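Local atomic coordinates of 182aa long hypothetical protein (Pyrococcus horikoshii, PDB entry 2GAN), a protein that is of unknown function but, as a member of the GNAT family, probably transfers an acetyl group from acetyl-coenzyme A to a substrate not yet identified. Residues 39-42 / 43-46; 148-152 / 153-157. All coordinates share one frame; numbering follows the deposited sequence.

In the fold
Both contacts are local, and each prepares the start of a helix in the GNAT-family region. Interaction 1 comes first along the chain, in the loop after helix 14-27, and leads into helix 47-65; interaction 2 follows much later, joining the end of strand 141-146, an outermost strand of the mixed sheet within this chain, to helix 152-158. Their centres lie about 17 Å apart, and each is about 16 Å from the centre of the chain. They meet through packing of Lys41 CE on Tyr155 OH, 4.2 Å apart, so the early loop just touches the late helix. Interaction 1 stays within its own subunit, whereas interaction 2 also forms part of the dimer interface.

Interaction 1 (39-42 / 43-46); sequences KRKP and NPND
Lys41 and Pro44 make the van der Waals part of this local contact, the amine NZ lying 3.7 Å from the ring carbon CD of Pro44. The lysine chain reaches there because it bends at chi2 (90°) and is extended beyond, which carries its amine forward along the chain to the proline ring. Tyr25 of helix 14-27 also touches the Lys41 side chain. A second, looser contact sets Pro42 CB 4.2 Å from the carboxylate oxygen OD1 of Asp46.

Backbone hydrogen bonding gives the second half its shape. Asp46 N donates to Asn43 O at 2.8 Å, closing a type I beta turn with Pro44 at its second position, where the ring restrains phi to a value the turn needs. Pro42 O is 3.4 Å from Pro44 N, which has no hydrogen to give, and bonds instead to the hydroxyl of Tyr25, tying the loop to helix 14-27.

With CG anti to the backbone N (chi1 177°), the Asp46 carboxylate is placed so that OD2 accepts from Gly49 N. The turn thus runs directly into an N-cap, the aspartate capping the first turn of helix 47-65.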
# COMPACT_ATOMS: atom_id res chain seq x y z
N LYS A 39 17.70 -4.96 9.93
CA LYS A 39 18.56 -4.25 9.00
C LYS A 39 18.32 -4.75 7.59
O LYS A 39 17.74 -4.06 6.75
CB LYS A 39 20.03 -4.44 9.38
CG LYS A 39 20.97 -3.48 8.67
CD LYS A 39 22.41 -3.71 9.08
CE LYS A 39 23.30 -2.62 8.51
NZ LYS A 39 23.16 -2.51 7.03
N ARG A 40 18.76 -5.97 7.33
CA ARG A 40 18.58 -6.58 6.02
C ARG A 40 17.41 -7.56 6.10
O ARG A 40 17.46 -8.54 6.84
CB ARG A 40 19.86 -7.31 5.58
CG ARG A 40 20.47 -8.23 6.64
CD ARG A 40 21.20 -7.45 7.73
NE ARG A 40 22.40 -6.79 7.21
CZ ARG A 40 23.55 -7.41 6.95
NH1 ARG A 40 24.59 -6.72 6.49
NH2 ARG A 40 23.67 -8.71 7.17
N LYS A 41 16.35 -7.28 5.35
CA LYS A 41 15.17 -8.14 5.35
C LYS A 41 15.37 -9.35 4.44
O LYS A 41 15.92 -9.24 3.35
CB LYS A 41 13.92 -7.33 4.93
CG LYS A 41 13.84 -6.91 3.47
CD LYS A 41 13.14 -7.96 2.61
CE LYS A 41 12.91 -7.46 1.18
NZ LYS A 41 12.13 -8.42 0.33
N PRO A 42 14.94 -10.54 4.91
CA PRO A 42 15.07 -11.78 4.14
C PRO A 42 14.14 -11.85 2.95
O PRO A 42 13.14 -11.13 2.87
CB PRO A 42 14.75 -12.85 5.18
CG PRO A 42 13.73 -12.17 6.03
CD PRO A 42 14.34 -10.80 6.23
N ASN A 43 14.48 -12.73 2.02
CA ASN A 43 13.68 -12.94 0.82
C ASN A 43 12.30 -13.38 1.26
O ASN A 43 12.16 -14.17 2.19
CB ASN A 43 14.31 -14.04 -0.04
CG ASN A 43 13.60 -14.22 -1.36
OD1 ASN A 43 13.86 -13.50 -2.32
ND2 ASN A 43 12.67 -15.17 -1.42
N PRO A 44 11.25 -12.86 0.61
CA PRO A 44 9.87 -13.22 0.95
C PRO A 44 9.55 -14.71 0.87
O PRO A 44 8.59 -15.17 1.48
CB PRO A 44 9.04 -12.38 -0.03
CG PRO A 44 9.95 -12.22 -1.20
CD PRO A 44 11.28 -11.94 -0.54
N ASN A 45 10.35 -15.46 0.12
CA ASN A 45 10.13 -16.89 -0.01
C ASN A 45 11.02 -17.68 0.95
O ASN A 45 10.98 -18.90 0.99
CB ASN A 45 10.40 -17.35 -1.45
CG ASN A 45 9.52 -16.64 -2.46
OD1 ASN A 45 8.29 -16.67 -2.38
ND2 ASN A 45 10.16 -15.98 -3.42
N ASP A 46 11.83 -16.96 1.73
CA ASP A 46 12.74 -17.59 2.69
C ASP A 46 12.14 -17.67 4.09
O ASP A 46 12.24 -16.73 4.87
CB ASP A 46 14.06 -16.81 2.73
CG ASP A 46 15.03 -17.35 3.76
OD1 ASP A 46 16.02 -16.65 4.05
OD2 ASP A 46 14.82 -18.48 4.26

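Interaction 2 (148-152 / 153-157); sequences PNLEA and YSYYY. With SO4 (sulfate ion), chain G.
Glu151, rather than the commoner serine, threonine or aspartate, caps helix 152-158, its longer chain bending back at chi2 (-84°) to bring both carboxylate oxygens to backbone amides. OE1 accepts from Ser154 N at 2.7 Å, met on the syn side though 29° out of the carboxylate plane. OE2 takes Tyr153 N at 3.0 Å from well above that plane, and also accepts from Tyr32 OH of the second subunit. The carboxylate lies nearly coplanar with the Tyr153 ring, OE2 at its edge.

This N-cap follows directly on a short 3-10 segment, 148-150, and starts the helix after strand 141-146 in the GNAT domain. Tyr155 N donates almost straight to Glu151 O at 2.9 Å. Replacing Glu151 with an alanine removes the carboxylate and would probably leave the amides of Tyr153 and Ser154 without their cap and Tyr32 OH of the second subunit without this acceptor.

Leu150 and Tyr155 run side by side, CD2 to CD1 4.1 Å. Tyr156 OH donates to O3 of a sulfate, probably from the crystallisation liquor, at 2.7 Å; amides of Gly122, Gly124 and Ser125 of the second subunit also hold it, consistent with the GNAT loop that binds the acetyl-CoA pyrophosphate.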
# COMPACT_ATOMS: atom_id res chain seq x y z
N PRO A 148 3.51 4.47 6.18
CA PRO A 148 3.34 4.94 4.80
C PRO A 148 4.39 4.49 3.78
O PRO A 148 4.09 4.36 2.60
CB PRO A 148 3.26 6.47 4.96
CG PRO A 148 4.07 6.73 6.18
CD PRO A 148 3.69 5.60 7.11
N ASN A 149 5.62 4.24 4.22
CA ASN A 149 6.65 3.82 3.28
C ASN A 149 6.32 2.44 2.69
O ASN A 149 7.05 1.93 1.84
CB ASN A 149 8.03 3.78 3.94
CG ASN A 149 8.29 2.49 4.69
OD1 ASN A 149 7.82 2.29 5.80
ND2 ASN A 149 9.04 1.59 4.06
N LEU A 150 5.23 1.83 3.15
CA LEU A 150 4.83 0.53 2.64
C LEU A 150 3.79 0.64 1.53
O LEU A 150 3.31 -0.37 1.01
CB LEU A 150 4.31 -0.33 3.79
CG LEU A 150 5.40 -0.58 4.85
CD1 LEU A 150 4.84 -1.48 5.95
CD2 LEU A 150 6.62 -1.24 4.20
N GLU A 151 3.44 1.87 1.17
CA GLU A 151 2.48 2.10 0.09
C GLU A 151 3.03 1.36 -1.11
O GLU A 151 4.23 1.43 -1.40
CB GLU A 151 2.36 3.59 -0.20
CG GLU A 151 1.33 3.96 -1.27
CD GLU A 151 1.88 3.86 -2.69
OE1 GLU A 151 3.07 4.16 -2.90
OE2 GLU A 151 1.11 3.49 -3.60
N ALA A 152 2.16 0.64 -1.81
CA ALA A 152 2.55 -0.17 -2.97
C ALA A 152 3.53 0.43 -3.98
O ALA A 152 4.57 -0.18 -4.25
CB ALA A 152 1.30 -0.64 -3.70
N TYR A 153 3.22 1.59 -4.53
CA TYR A 153 4.12 2.18 -5.52
C TYR A 153 5.46 2.59 -4.94
O TYR A 153 6.51 2.29 -5.50
CB TYR A 153 3.47 3.37 -6.22
CG TYR A 153 2.55 2.95 -7.34
CD1 TYR A 153 1.21 2.67 -7.10
CD2 TYR A 153 3.04 2.80 -8.64
CE1 TYR A 153 0.37 2.23 -8.13
CE2 TYR A 153 2.22 2.36 -9.67
CZ TYR A 153 0.89 2.08 -9.41
OH TYR A 153 0.07 1.64 -10.43
N SER A 154 5.43 3.29 -3.81
CA SER A 154 6.67 3.71 -3.21
C SER A 154 7.56 2.51 -2.92
O SER A 154 8.74 2.51 -3.26
CB SER A 154 6.40 4.48 -1.92
OG SER A 154 7.60 5.06 -1.45
N TYR A 155 6.99 1.48 -2.32
CA TYR A 155 7.73 0.27 -1.99
C TYR A 155 8.37 -0.32 -3.25
O TYR A 155 9.56 -0.66 -3.25
CB TYR A 155 6.78 -0.77 -1.37
CG TYR A 155 7.48 -1.97 -0.78
CD1 TYR A 155 8.17 -1.87 0.43
CD2 TYR A 155 7.42 -3.22 -1.41
CE1 TYR A 155 8.78 -3.00 1.00
CE2 TYR A 155 8.02 -4.34 -0.85
CZ TYR A 155 8.70 -4.21 0.36
OH TYR A 155 9.28 -5.32 0.93
N TYR A 156 7.59 -0.44 -4.32
CA TYR A 156 8.10 -0.99 -5.57
C TYR A 156 9.25 -0.14 -6.13
O TYR A 156 10.34 -0.65 -6.42
CB TYR A 156 6.98 -1.06 -6.61
CG TYR A 156 7.35 -1.84 -7.85
CD1 TYR A 156 7.22 -3.23 -7.88
CD2 TYR A 156 7.80 -1.19 -9.00
CE1 TYR A 156 7.51 -3.95 -9.03
CE2 TYR A 156 8.10 -1.90 -10.15
CZ TYR A 156 7.95 -3.28 -10.16
OH TYR A 156 8.23 -3.99 -11.31
N TYR A 157 8.98 1.15 -6.29
CA TYR A 157 9.97 2.07 -6.83
C TYR A 157 11.26 2.09 -6.01
O TYR A 157 12.36 2.05 -6.57
CB TYR A 157 9.39 3.48 -6.91
CG TYR A 157 8.32 3.70 -7.97
CD1 TYR A 157 8.53 3.29 -9.28
CD2 TYR A 157 7.15 4.41 -7.68
CE1 TYR A 157 7.60 3.59 -10.29
CE2 TYR A 157 6.22 4.72 -8.68
CZ TYR A 157 6.46 4.31 -9.98
OH TYR A 157 5.59 4.65 -10.98
S SO4 G . 7.42 -7.33 -12.16
O1 SO4 G . 8.49 -7.17 -13.14
O2 SO4 G . 6.16 -6.77 -12.70
O3 SO4 G . 7.78 -6.61 -10.93
O4 SO4 G . 7.22 -8.76 -11.86